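Side-chain contacts in conserved hypothetical protein VT76 (Thermotoga maritima, PDB 1RCU), which is of unknown function but, as a SLOG-family protein with a Rossmann-like fold, probably binds a nucleotide-related ligand: residues 42-47 with 70-75; 57-62 with 187-192; 64-69 with 106-111; 85-90 with 113-118; 137-142 with 166-171. One frame throughout, in Å; residues are numbered along the deposited sequence.

Contact 1: 42-47 with 70-75; sequences ELRDIC and MELVSQ
Cys47 and Leu72 meet where two helices, 44-56 and 68-79, pack side by side in a Rossmann-like alpha/beta fold. Most of the contact is apolar. The CB atoms of Cys47 and Leu72 approach to 3.5 Å, an intimacy that the slim cysteine side chain permits, and Cys47 CB also has Val73 CG2 at 4.1 Å. Leu72 adds a second layer: its CG stands beside the backbone N and anti to the carbonyl carbon (chi1 -58°), and its branches reach the first turn of the other helix, CD1 lying 4.1 Å from Arg44 CA. The cationic part is Arg44, whose chain crosses Leu72 at about a right angle and lays one guanidinium face over CD2, near the rim; a long arginine suits this border because its NH1 can still make a weak hydrogen bond to Val35 O. An alanine in place of Leu72 would keep the CB contact but remove both methyl branches, and is likely to leave a gap beside Arg44 CA and its guanidinium face without that cover. Backbone and side chain meet at Cys47 O, toward which Val73 CA directs a C-H...O contact of 3.6 Å, while Val73 CG2 touches the same oxygen at 3.5 Å.

Contact 2: 57-62 with 187-192; sequences KGYLVF and QIIEQI
Tyr59 slides its phenol end past Ile189, the two side chains running in opposite directions, so that the ring's CZ lies 3.9 Å from Ile189 CG2. That methyl approaches the ring obliquely. Beyond it the hydroxyl reaches the next residue of the helix: Tyr59 OH sits 3.2 Å from Glu190 CG. A tyrosine suits this place because its ring covers buried isoleucine while its polar tip ends at the Glu190 side chain, near the surface. The contact bridges two elements on the same side of the parallel sheet, the turn between helix 44-56 and strand 60-63, and the C-terminal helix 182-190. Gly58 closes helix 44-56 in a Schellman motif, at a positive phi where a beta carbon would press on the preceding carbonyl oxygen, and the chain then turns into the strand. Further out, Glu190 and Lys57 cross at about a right angle. Glu190 is extended beyond CG (chi2 -180°), which carries its carboxylate beyond the hydroxyl, to the side of Lys57; its plane stands 80° from that of the ring. Lys57 NZ stays 4.4 Å from Glu190 OE2, opposite charges beyond salt-bridge range. Behind the phenol, Tyr59 also packs on Leu54 and Val26, and Ile189 on Ile146.

Contact 3: 64-69 with 106-111; sequences GGRDGV and LDFQMR
Arg111 reaches Gly64 by a folded route: CG starts anti to the backbone N, then the chain bends at chi2 (-93°) and again at chi3. The bends bring NE and NH2 back, side-on, onto Phe108 O of its own helix, at 3.2 Å from NE and 3.1 Å from NH2. NE meets a lone pair of that oxygen in the carbonyl plane, whereas NH2 comes in tilted from it. With the guanidinium held in this way, NH1 projects to Gly64 O at 3.0 Å, a weak bond bent to 120° at the hydrogen. Gly64 begins the glycine-rich turn between strand 60-63 and helix 68-79, at the end of a parallel strand where Rossmann-like folds commonly bind ligands; a beta carbon here would clash with Arg111 NH1. Arg66, bent at chi2 and chi3, crosses Phe108 at about a right angle. Its NH1 lies 3.4 Å from Phe108 CE1, and Phe108 CZ rests over one guanidinium face, near the rim, with the two planes 68° apart. Arg66 NE forms a salt bridge with Glu92.

Contact 4: 85-90 with 113-118; sequences VGILPD and FVLLRN
Ile87 carries this contact from strand 84-88, its side chain directed at the helix formed by residues 108-116. The two branches of Ile87 part company: CG2, anti to the backbone N, meets Val114 CG2 at 3.8 Å, while CG1, beside the N (chi1 -55°), lies 3.9 Å from Leu115 CD2. A beta-branched isoleucine suits a strand and here offers separate branches to successive helix residues. Its CD1 comes within 4.4 Å of Asn118 ND2. That amide is occupied elsewhere: ND2 gives a weak bond of 2.8 Å to Val114 O, four residues back, and OD1 accepts from Lys103 N of the fourth subunit, consistent with a polar residue being tolerated among buried aliphatic ones. Next along the strand, Leu88 directs its carbonyl O to Thr104 OG1, and Pro89 then packs on Phe108 and Arg111 of the same helix. Strand 84-88 itself lies between strands 60-63 and 100-103 of the parallel sheet; Leu115 packs on Phe62 of the former and on Glu134 of helix 129-140, and Val102 of the fourth subunit touches Ile87.

Contact 5: 137-142 with 166-171; sequences GAYALG and KYLDNR
Tyr139, in the last turn of helix 129-140, comes closest through its backbone to Leu168 in an irregular segment, with 7.2 Å between their CA atoms. The ring leaves the helix with CG anti to the backbone N (chi1 170°) and slots in among residues 167-169. Leu168 CB sits over the centre of one face, 3.8 Å from the centroid and 8° off the ring normal, a CH-pi contact; Tyr167 CD1 lies at the edge, 4.3 Å from Tyr139 CE2. The hydroxyl gives a short hydrogen bond of 2.5 Å to Asp169 OD2, met from above the carboxylate plane. Asp169 also forms an Asx turn: Arg171 N reaches the same OD2 at 2.9 Å from the opposite face of the carboxylate. Aspartate suits this bend because its short side chain offers two acceptors: OD2 takes the hydroxyl and the turn N-H, and OD1 makes a salt bridge with Arg171 NH1 at 3.1 Å. A phenylalanine in place of Tyr139 would keep the ring packing but would probably leave Asp169 OD2 without its hydroxyl donor and the carboxylate less firmly fixed. Just beyond, Gly142 ends the helix in a Schellman motif. In the second subunit, Ile129 N bonds to Asp169 OD1 and Trp154 NE1 to Leu168 O.

How the contacts relate
Contacts 1 and 4 are buried and largely apolar, the first between two helices and the second between strand and helix; contacts 2 and 3 are only partly buried and bring charged side chains toward the surface. Contact 5 is buried too, though at about 16 Å from the chain centre it is the most peripheral, and it depends on a buried hydroxyl-carboxylate bond. Contacts 3 and 4 share helix 108-116, their centres about 7 Å apart, while contacts 1 and 3 share helix 68-79 and touch at Met70. Neighbouring sheet strands join contact 2 to contact 4, and Leu116 packs contact 4 against contact 5. Contacts 3, 4 and 5 all touch the second subunit.

Contact 1: 42-47 with 70-75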
# COMPACT_ATOMS: atom_id res chain seq x y z
N GLU A 42 -25.86 13.34 17.65
CA GLU A 42 -27.22 13.43 17.12
C GLU A 42 -27.60 12.17 16.36
O GLU A 42 -28.77 11.90 16.15
CB GLU A 42 -27.35 14.61 16.15
CG GLU A 42 -27.35 16.01 16.76
CD GLU A 42 -26.02 16.40 17.38
OE1 GLU A 42 -24.96 16.23 16.73
OE2 GLU A 42 -26.03 16.90 18.53
N LEU A 43 -26.60 11.41 15.93
CA LEU A 43 -26.83 10.21 15.15
C LEU A 43 -26.73 8.90 15.94
O LEU A 43 -26.57 7.83 15.37
CB LEU A 43 -25.85 10.19 13.96
CG LEU A 43 -26.09 11.16 12.79
CD1 LEU A 43 -26.58 12.51 13.28
CD2 LEU A 43 -24.79 11.31 12.01
N ARG A 44 -26.84 9.01 17.26
CA ARG A 44 -26.73 7.84 18.12
C ARG A 44 -27.77 6.75 17.88
O ARG A 44 -27.42 5.60 17.63
CB ARG A 44 -26.78 8.28 19.58
CG ARG A 44 -26.32 7.20 20.53
CD ARG A 44 -26.49 7.62 21.97
NE ARG A 44 -25.38 7.12 22.78
CZ ARG A 44 -24.14 7.62 22.76
NH1 ARG A 44 -23.85 8.66 21.97
NH2 ARG A 44 -23.19 7.09 23.52
N ASP A 45 -29.04 7.11 17.97
CA ASP A 45 -30.11 6.14 17.76
C ASP A 45 -30.04 5.46 16.40
O ASP A 45 -30.18 4.24 16.32
CB ASP A 45 -31.49 6.80 17.93
CG ASP A 45 -31.72 7.33 19.33
OD1 ASP A 45 -31.12 6.79 20.28
OD2 ASP A 45 -32.53 8.27 19.48
N ILE A 46 -29.85 6.22 15.33
CA ILE A 46 -29.77 5.59 14.02
C ILE A 46 -28.56 4.66 13.93
O ILE A 46 -28.68 3.56 13.40
CB ILE A 46 -29.72 6.60 12.83
CG1 ILE A 46 -29.06 7.91 13.27
CG2 ILE A 46 -31.12 6.80 12.26
CD1 ILE A 46 -29.88 9.15 13.01
N CYS A 47 -27.42 5.09 14.46
CA CYS A 47 -26.22 4.26 14.43
C CYS A 47 -26.42 2.94 15.19
O CYS A 47 -25.99 1.88 14.72
CB CYS A 47 -25.00 4.99 15.03
SG CYS A 47 -24.26 6.22 13.95
N MSE A 70 -18.53 4.83 13.54
CA MSE A 70 -17.95 3.48 13.57
C MSE A 70 -18.10 2.83 14.94
O MSE A 70 -18.44 1.65 15.04
CB MSE A 70 -16.46 3.52 13.18
CG MSE A 70 -16.17 3.97 11.73
SE MSE A 70 -14.35 4.67 11.44
CE MSE A 70 -14.54 6.36 12.39
N GLU A 71 -17.87 3.60 16.00
CA GLU A 71 -17.98 3.08 17.35
C GLU A 71 -19.40 2.69 17.72
O GLU A 71 -19.63 1.62 18.27
CB GLU A 71 -17.45 4.11 18.35
CG GLU A 71 -17.45 3.63 19.79
CD GLU A 71 -16.68 4.56 20.71
OE1 GLU A 71 -15.51 4.88 20.38
OE2 GLU A 71 -17.25 4.98 21.75
N LEU A 72 -20.34 3.57 17.41
CA LEU A 72 -21.75 3.35 17.73
C LEU A 72 -22.37 2.19 16.98
O LEU A 72 -23.15 1.41 17.54
CB LEU A 72 -22.53 4.64 17.46
CG LEU A 72 -22.00 5.84 18.25
CD1 LEU A 72 -22.69 7.10 17.76
CD2 LEU A 72 -22.23 5.64 19.74
N VAL A 73 -22.04 2.06 15.70
CA VAL A 73 -22.56 0.97 14.91
C VAL A 73 -21.99 -0.33 15.48
O VAL A 73 -22.70 -1.33 15.61
CB VAL A 73 -22.17 1.14 13.43
CG1 VAL A 73 -22.22 -0.19 12.72
CG2 VAL A 73 -23.15 2.13 12.77
N SER A 74 -20.72 -0.30 15.87
CA SER A 74 -20.10 -1.48 16.44
C SER A 74 -20.77 -1.88 17.76
O SER A 74 -21.04 -3.05 18.00
CB SER A 74 -18.62 -1.21 16.65
OG SER A 74 -18.00 -0.92 15.42
N GLN A 75 -21.03 -0.89 18.61
CA GLN A 75 -21.69 -1.16 19.88
C GLN A 75 -23.01 -1.86 19.59
O GLN A 75 -23.37 -2.84 20.24
CB GLN A 75 -21.97 0.15 20.63
CG GLN A 75 -22.52 -0.02 22.04
CD GLN A 75 -22.97 1.31 22.62
OE1 GLN A 75 -22.20 2.27 22.67
NE2 GLN A 75 -24.22 1.38 23.07

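Contact 2: 57-62 with 187-192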
# COMPACT_ATOMS: atom_id res chain seq x y z
N LYS A 57 -29.92 -9.64 11.51
CA LYS A 57 -30.12 -10.23 10.20
C LYS A 57 -28.98 -11.16 9.82
O LYS A 57 -29.02 -11.77 8.75
CB LYS A 57 -30.28 -9.16 9.11
CG LYS A 57 -31.51 -8.28 9.24
CD LYS A 57 -32.80 -9.09 9.30
CE LYS A 57 -34.02 -8.17 9.28
NZ LYS A 57 -35.31 -8.89 9.43
N GLY A 58 -27.97 -11.25 10.67
CA GLY A 58 -26.85 -12.13 10.40
C GLY A 58 -25.73 -11.67 9.48
O GLY A 58 -24.95 -12.50 9.02
N TYR A 59 -25.66 -10.37 9.19
CA TYR A 59 -24.61 -9.83 8.32
C TYR A 59 -23.31 -9.63 9.11
O TYR A 59 -23.33 -9.31 10.30
CB TYR A 59 -25.02 -8.48 7.71
CG TYR A 59 -26.27 -8.50 6.87
CD1 TYR A 59 -26.37 -9.32 5.75
CD2 TYR A 59 -27.36 -7.69 7.20
CE1 TYR A 59 -27.54 -9.35 4.98
CE2 TYR A 59 -28.54 -7.71 6.43
CZ TYR A 59 -28.61 -8.54 5.32
OH TYR A 59 -29.77 -8.56 4.56
N LEU A 60 -22.18 -9.81 8.43
CA LEU A 60 -20.87 -9.60 9.02
C LEU A 60 -20.53 -8.13 8.78
O LEU A 60 -20.46 -7.69 7.64
CB LEU A 60 -19.84 -10.52 8.35
CG LEU A 60 -18.42 -10.44 8.89
CD1 LEU A 60 -18.43 -10.62 10.40
CD2 LEU A 60 -17.58 -11.49 8.21
N VAL A 61 -20.31 -7.36 9.86
CA VAL A 61 -20.03 -5.94 9.72
C VAL A 61 -18.57 -5.50 9.77
O VAL A 61 -17.79 -5.94 10.61
CB VAL A 61 -20.86 -5.12 10.76
CG1 VAL A 61 -20.68 -3.62 10.52
CG2 VAL A 61 -22.35 -5.49 10.65
N PHE A 62 -18.20 -4.64 8.82
CA PHE A 62 -16.84 -4.08 8.72
C PHE A 62 -16.91 -2.56 8.76
O PHE A 62 -17.83 -1.96 8.21
CB PHE A 62 -16.17 -4.43 7.39
CG PHE A 62 -15.65 -5.82 7.31
CD1 PHE A 62 -16.52 -6.89 7.23
CD2 PHE A 62 -14.28 -6.05 7.32
CE1 PHE A 62 -16.04 -8.19 7.15
CE2 PHE A 62 -13.77 -7.36 7.23
CZ PHE A 62 -14.65 -8.43 7.15
N GLN A 187 -33.62 -3.26 3.98
CA GLN A 187 -34.56 -3.77 3.02
C GLN A 187 -33.92 -3.77 1.64
O GLN A 187 -34.06 -4.72 0.87
CB GLN A 187 -35.78 -2.86 3.05
CG GLN A 187 -36.98 -3.33 2.30
CD GLN A 187 -38.14 -2.36 2.48
OE1 GLN A 187 -38.55 -2.08 3.61
NE2 GLN A 187 -38.65 -1.83 1.37
N ILE A 188 -33.19 -2.71 1.34
CA ILE A 188 -32.49 -2.56 0.07
C ILE A 188 -31.35 -3.58 -0.04
O ILE A 188 -31.10 -4.14 -1.11
CB ILE A 188 -31.94 -1.11 -0.04
CG1 ILE A 188 -33.10 -0.13 -0.10
CG2 ILE A 188 -31.10 -0.96 -1.28
CD1 ILE A 188 -32.69 1.32 0.04
N ILE A 189 -30.66 -3.84 1.07
CA ILE A 189 -29.57 -4.81 1.08
C ILE A 189 -30.13 -6.19 0.77
O ILE A 189 -29.54 -6.94 0.00
CB ILE A 189 -28.88 -4.89 2.46
CG1 ILE A 189 -28.22 -3.55 2.80
CG2 ILE A 189 -27.84 -6.00 2.46
CD1 ILE A 189 -27.71 -3.45 4.24
N GLU A 190 -31.26 -6.53 1.38
CA GLU A 190 -31.89 -7.82 1.15
C GLU A 190 -32.29 -7.91 -0.32
O GLU A 190 -32.06 -8.92 -0.98
CB GLU A 190 -33.11 -7.98 2.06
CG GLU A 190 -32.74 -8.02 3.54
CD GLU A 190 -33.95 -8.18 4.45
OE1 GLU A 190 -34.87 -7.34 4.39
OE2 GLU A 190 -33.97 -9.15 5.24
N GLN A 191 -32.86 -6.83 -0.84
CA GLN A 191 -33.26 -6.75 -2.24
C GLN A 191 -32.02 -6.85 -3.13
O GLN A 191 -32.09 -6.62 -4.33
CB GLN A 191 -33.98 -5.42 -2.50
CG GLN A 191 -35.34 -5.26 -1.82
CD GLN A 191 -35.90 -3.83 -1.92
OE1 GLN A 191 -36.01 -3.27 -3.00
NE2 GLN A 191 -36.27 -3.26 -0.78
N ILE A 192 -30.89 -7.20 -2.52
CA ILE A 192 -29.59 -7.29 -3.18
C ILE A 192 -29.24 -5.97 -3.86
O ILE A 192 -28.43 -5.19 -3.30
CB ILE A 192 -29.53 -8.42 -4.27
CG1 ILE A 192 -29.34 -9.79 -3.61
CG2 ILE A 192 -28.38 -8.16 -5.25
CD1 ILE A 192 -30.59 -10.35 -2.97

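Contact 3: 64-69 with 106-111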
# COMPACT_ATOMS: atom_id res chain seq x y z
N GLY A 64 -14.15 1.26 9.58
CA GLY A 64 -12.83 1.83 9.79
C GLY A 64 -12.24 1.73 11.19
O GLY A 64 -11.19 2.30 11.44
N GLY A 65 -12.95 1.04 12.08
CA GLY A 65 -12.47 0.80 13.44
C GLY A 65 -12.27 1.91 14.46
O GLY A 65 -12.00 1.60 15.63
N ARG A 66 -12.38 3.17 14.07
CA ARG A 66 -12.16 4.27 15.01
C ARG A 66 -13.38 4.57 15.88
O ARG A 66 -14.16 3.68 16.23
CB ARG A 66 -11.76 5.53 14.25
CG ARG A 66 -10.71 5.35 13.18
CD ARG A 66 -9.29 5.56 13.70
NE ARG A 66 -9.10 6.78 14.49
CZ ARG A 66 -9.43 8.02 14.11
NH1 ARG A 66 -9.99 8.24 12.93
NH2 ARG A 66 -9.19 9.04 14.93
N ASP A 67 -13.53 5.84 16.23
CA ASP A 67 -14.64 6.32 17.04
C ASP A 67 -15.84 6.74 16.18
O ASP A 67 -16.12 6.13 15.13
CB ASP A 67 -14.19 7.51 17.91
CG ASP A 67 -13.36 8.54 17.12
OD1 ASP A 67 -13.51 8.64 15.88
OD2 ASP A 67 -12.55 9.25 17.75
N GLY A 68 -16.55 7.77 16.63
CA GLY A 68 -17.70 8.29 15.90
C GLY A 68 -18.76 7.29 15.52
O GLY A 68 -19.15 6.44 16.32
N VAL A 69 -19.26 7.41 14.29
CA VAL A 69 -20.28 6.50 13.78
C VAL A 69 -19.80 5.05 13.86
O VAL A 69 -20.58 4.15 14.20
CB VAL A 69 -20.65 6.83 12.30
CG1 VAL A 69 -21.32 5.64 11.61
CG2 VAL A 69 -21.57 8.02 12.25
N LEU A 106 -1.31 1.27 7.21
CA LEU A 106 -1.61 2.14 6.08
C LEU A 106 -2.25 3.43 6.57
O LEU A 106 -2.87 3.46 7.63
CB LEU A 106 -2.58 1.43 5.11
CG LEU A 106 -2.11 0.51 3.97
CD1 LEU A 106 -0.62 0.21 4.08
CD2 LEU A 106 -2.96 -0.77 3.98
N ASP A 107 -2.10 4.51 5.81
CA ASP A 107 -2.73 5.76 6.20
C ASP A 107 -4.24 5.64 6.00
O ASP A 107 -4.73 4.66 5.44
CB ASP A 107 -2.18 6.95 5.39
CG ASP A 107 -2.36 6.78 3.88
OD1 ASP A 107 -3.48 6.46 3.42
OD2 ASP A 107 -1.37 6.97 3.15
N PHE A 108 -4.97 6.66 6.44
CA PHE A 108 -6.43 6.69 6.35
C PHE A 108 -7.10 6.30 5.04
O PHE A 108 -7.99 5.45 5.04
CB PHE A 108 -6.92 8.08 6.78
CG PHE A 108 -6.83 8.31 8.25
CD1 PHE A 108 -7.77 7.75 9.10
CD2 PHE A 108 -5.75 9.01 8.80
CE1 PHE A 108 -7.66 7.88 10.48
CE2 PHE A 108 -5.62 9.15 10.18
CZ PHE A 108 -6.58 8.57 11.02
N GLN A 109 -6.68 6.92 3.95
CA GLN A 109 -7.26 6.65 2.64
C GLN A 109 -7.01 5.25 2.09
O GLN A 109 -7.94 4.58 1.62
CB GLN A 109 -6.78 7.72 1.64
CG GLN A 109 -7.54 9.03 1.76
CD GLN A 109 -7.47 9.65 3.14
OE1 GLN A 109 -6.40 10.09 3.58
NE2 GLN A 109 -8.60 9.68 3.84
N MSE A 110 -5.77 4.79 2.14
CA MSE A 110 -5.47 3.45 1.65
C MSE A 110 -6.13 2.38 2.52
O MSE A 110 -6.60 1.36 2.02
CB MSE A 110 -3.96 3.27 1.57
CG MSE A 110 -3.38 4.16 0.48
SE MSE A 110 -1.50 3.96 0.18
CE MSE A 110 -0.90 4.28 2.00
N ARG A 111 -6.19 2.63 3.83
CA ARG A 111 -6.84 1.72 4.76
C ARG A 111 -8.30 1.57 4.30
O ARG A 111 -8.88 0.48 4.35
CB ARG A 111 -6.80 2.32 6.17
CG ARG A 111 -7.54 1.56 7.27
CD ARG A 111 -8.99 2.02 7.50
NE ARG A 111 -9.17 3.42 7.17
CZ ARG A 111 -9.70 4.33 7.98
NH1 ARG A 111 -10.11 3.99 9.19
NH2 ARG A 111 -9.83 5.58 7.55

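Contact 4: 85-90 with 113-118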
# COMPACT_ATOMS: atom_id res chain seq x y z
N VAL A 85 -15.93 -6.39 12.48
CA VAL A 85 -14.48 -6.34 12.27
C VAL A 85 -13.99 -4.96 11.86
O VAL A 85 -14.54 -4.34 10.94
CB VAL A 85 -14.09 -7.35 11.18
CG1 VAL A 85 -12.61 -7.19 10.83
CG2 VAL A 85 -14.40 -8.77 11.65
N GLY A 86 -12.95 -4.50 12.54
CA GLY A 86 -12.38 -3.19 12.25
C GLY A 86 -11.09 -3.24 11.47
O GLY A 86 -10.20 -4.04 11.75
N ILE A 87 -10.99 -2.38 10.46
CA ILE A 87 -9.79 -2.28 9.63
C ILE A 87 -9.19 -0.95 10.07
O ILE A 87 -9.73 0.11 9.78
CB ILE A 87 -10.14 -2.19 8.12
CG1 ILE A 87 -11.03 -3.37 7.72
CG2 ILE A 87 -8.89 -2.20 7.28
CD1 ILE A 87 -10.33 -4.69 7.65
N LEU A 88 -8.07 -1.02 10.77
CA LEU A 88 -7.43 0.16 11.32
C LEU A 88 -6.29 0.77 10.54
O LEU A 88 -5.45 0.08 9.97
CB LEU A 88 -6.90 -0.15 12.72
CG LEU A 88 -7.94 -0.44 13.80
CD1 LEU A 88 -7.32 -1.30 14.88
CD2 LEU A 88 -8.46 0.88 14.37
N PRO A 89 -6.28 2.11 10.49
CA PRO A 89 -5.22 2.83 9.78
C PRO A 89 -4.02 2.69 10.71
O PRO A 89 -4.18 2.69 11.93
CB PRO A 89 -5.76 4.26 9.70
CG PRO A 89 -6.61 4.37 10.89
CD PRO A 89 -7.33 3.05 10.93
N ASP A 90 -2.83 2.55 10.13
CA ASP A 90 -1.61 2.39 10.91
C ASP A 90 -1.74 1.26 11.91
O ASP A 90 -2.41 0.26 11.65
CB ASP A 90 -1.27 3.68 11.67
CG ASP A 90 -0.03 4.37 11.13
OD1 ASP A 90 -0.13 5.10 10.11
OD2 ASP A 90 1.06 4.16 11.71
N PHE A 113 -9.43 1.80 1.25
CA PHE A 113 -9.55 0.96 0.08
C PHE A 113 -9.44 -0.51 0.38
O PHE A 113 -10.02 -1.32 -0.34
CB PHE A 113 -8.59 1.44 -1.01
CG PHE A 113 -9.10 2.65 -1.71
CD1 PHE A 113 -10.17 2.54 -2.61
CD2 PHE A 113 -8.63 3.91 -1.38
CE1 PHE A 113 -10.76 3.67 -3.15
CE2 PHE A 113 -9.22 5.04 -1.90
CZ PHE A 113 -10.29 4.93 -2.79
N VAL A 114 -8.73 -0.90 1.44
CA VAL A 114 -8.70 -2.32 1.74
C VAL A 114 -9.98 -2.64 2.50
O VAL A 114 -10.44 -3.78 2.52
CB VAL A 114 -7.44 -2.76 2.56
CG1 VAL A 114 -6.52 -1.60 2.78
CG2 VAL A 114 -7.87 -3.40 3.85
N LEU A 115 -10.57 -1.61 3.10
CA LEU A 115 -11.82 -1.76 3.85
C LEU A 115 -12.94 -2.03 2.84
O LEU A 115 -13.79 -2.89 3.06
CB LEU A 115 -12.11 -0.48 4.62
CG LEU A 115 -13.20 -0.35 5.68
CD1 LEU A 115 -14.07 0.81 5.32
CD2 LEU A 115 -14.01 -1.62 5.82
N LEU A 116 -12.91 -1.29 1.73
CA LEU A 116 -13.92 -1.42 0.68
C LEU A 116 -13.88 -2.78 -0.03
O LEU A 116 -14.90 -3.21 -0.57
CB LEU A 116 -13.76 -0.31 -0.35
CG LEU A 116 -14.23 1.06 0.14
CD1 LEU A 116 -13.77 2.12 -0.87
CD2 LEU A 116 -15.75 1.07 0.33
N ARG A 117 -12.73 -3.43 -0.04
CA ARG A 117 -12.59 -4.73 -0.69
C ARG A 117 -13.38 -5.76 0.08
O ARG A 117 -13.69 -6.83 -0.43
CB ARG A 117 -11.12 -5.16 -0.73
CG ARG A 117 -10.17 -4.23 -1.46
CD ARG A 117 -10.44 -4.25 -2.96
NE ARG A 117 -9.49 -3.45 -3.71
CZ ARG A 117 -9.51 -3.35 -5.04
NH1 ARG A 117 -10.43 -4.00 -5.74
NH2 ARG A 117 -8.63 -2.58 -5.67
N ASN A 118 -13.71 -5.44 1.32
CA ASN A 118 -14.44 -6.37 2.16
C ASN A 118 -15.93 -6.11 2.17
O ASN A 118 -16.62 -6.49 3.10
CB ASN A 118 -13.90 -6.35 3.58
CG ASN A 118 -12.53 -6.97 3.69
OD1 ASN A 118 -12.40 -8.20 3.77
ND2 ASN A 118 -11.49 -6.14 3.69

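Contact 5: 137-142 with 166-171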
# COMPACT_ATOMS: atom_id res chain seq x y z
N GLY A 137 -15.03 5.78 -3.73
CA GLY A 137 -14.18 4.62 -3.91
C GLY A 137 -15.02 3.38 -4.08
O GLY A 137 -14.76 2.56 -4.96
N ALA A 138 -16.04 3.24 -3.23
CA ALA A 138 -16.95 2.10 -3.28
C ALA A 138 -17.52 1.95 -4.69
O ALA A 138 -17.58 0.85 -5.25
CB ALA A 138 -18.09 2.29 -2.26
N TYR A 139 -17.94 3.08 -5.24
CA TYR A 139 -18.52 3.13 -6.57
C TYR A 139 -17.53 2.75 -7.68
O TYR A 139 -17.89 2.06 -8.64
CB TYR A 139 -19.09 4.53 -6.81
CG TYR A 139 -19.50 4.80 -8.24
CD1 TYR A 139 -18.60 5.36 -9.16
CD2 TYR A 139 -20.79 4.51 -8.66
CE1 TYR A 139 -18.97 5.60 -10.46
CE2 TYR A 139 -21.18 4.77 -9.97
CZ TYR A 139 -20.26 5.32 -10.86
OH TYR A 139 -20.66 5.59 -12.15
N ALA A 140 -16.29 3.21 -7.55
CA ALA A 140 -15.28 2.90 -8.55
C ALA A 140 -14.97 1.41 -8.55
O ALA A 140 -14.51 0.88 -9.55
CB ALA A 140 -14.04 3.69 -8.27
N LEU A 141 -15.22 0.75 -7.42
CA LEU A 141 -14.95 -0.69 -7.26
C LEU A 141 -16.18 -1.58 -7.56
O LEU A 141 -16.09 -2.80 -7.48
CB LEU A 141 -14.45 -0.97 -5.83
CG LEU A 141 -13.14 -0.32 -5.32
CD1 LEU A 141 -12.82 -0.82 -3.89
CD2 LEU A 141 -11.99 -0.67 -6.26
N GLY A 142 -17.31 -0.98 -7.89
CA GLY A 142 -18.49 -1.76 -8.19
C GLY A 142 -19.29 -2.23 -6.98
O GLY A 142 -20.05 -3.20 -7.05
N LYS A 166 -28.76 8.31 -9.78
CA LYS A 166 -28.21 7.05 -9.29
C LYS A 166 -26.70 6.88 -9.40
O LYS A 166 -26.12 6.06 -8.68
CB LYS A 166 -28.85 5.88 -10.06
CG LYS A 166 -30.37 5.77 -9.97
CD LYS A 166 -30.92 4.62 -10.83
CE LYS A 166 -30.69 4.87 -12.31
NZ LYS A 166 -31.46 6.05 -12.83
N TYR A 167 -26.06 7.64 -10.27
CA TYR A 167 -24.63 7.45 -10.49
C TYR A 167 -23.64 8.56 -10.14
O TYR A 167 -24.01 9.73 -10.09
CB TYR A 167 -24.42 7.01 -11.95
CG TYR A 167 -25.31 5.86 -12.36
CD1 TYR A 167 -25.05 4.56 -11.93
CD2 TYR A 167 -26.45 6.08 -13.13
CE1 TYR A 167 -25.91 3.50 -12.26
CE2 TYR A 167 -27.31 5.04 -13.47
CZ TYR A 167 -27.04 3.76 -13.03
OH TYR A 167 -27.94 2.76 -13.33
N LEU A 168 -22.39 8.15 -9.91
CA LEU A 168 -21.32 9.07 -9.56
C LEU A 168 -20.34 9.42 -10.68
O LEU A 168 -19.41 10.19 -10.45
CB LEU A 168 -20.54 8.55 -8.35
CG LEU A 168 -20.81 9.16 -6.96
CD1 LEU A 168 -21.85 10.24 -7.05
CD2 LEU A 168 -21.24 8.08 -5.98
N ASP A 169 -20.53 8.83 -11.87
CA ASP A 169 -19.71 9.13 -13.06
C ASP A 169 -20.34 8.50 -14.31
O ASP A 169 -21.12 7.56 -14.21
CB ASP A 169 -18.23 8.74 -12.90
CG ASP A 169 -17.91 7.31 -13.35
OD1 ASP A 169 -16.70 7.00 -13.44
OD2 ASP A 169 -18.82 6.50 -13.60
N ASN A 170 -19.99 9.03 -15.48
CA ASN A 170 -20.60 8.55 -16.72
C ASN A 170 -20.39 7.12 -17.20
O ASN A 170 -20.80 6.77 -18.31
CB ASN A 170 -20.26 9.54 -17.85
CG ASN A 170 -20.85 10.91 -17.59
OD1 ASN A 170 -20.15 11.92 -17.67
ND2 ASN A 170 -22.13 10.95 -17.27
N ARG A 171 -19.78 6.29 -16.37
CA ARG A 171 -19.56 4.90 -16.74
C ARG A 171 -20.62 4.09 -16.01
O ARG A 171 -20.72 2.87 -16.18
CB ARG A 171 -18.15 4.46 -16.35
CG ARG A 171 -17.05 5.27 -17.01
CD ARG A 171 -15.78 4.45 -17.20
NE ARG A 171 -14.59 5.29 -17.41
CZ ARG A 171 -13.98 5.97 -16.45
NH1 ARG A 171 -14.43 5.92 -15.19
NH2 ARG A 171 -12.92 6.72 -16.73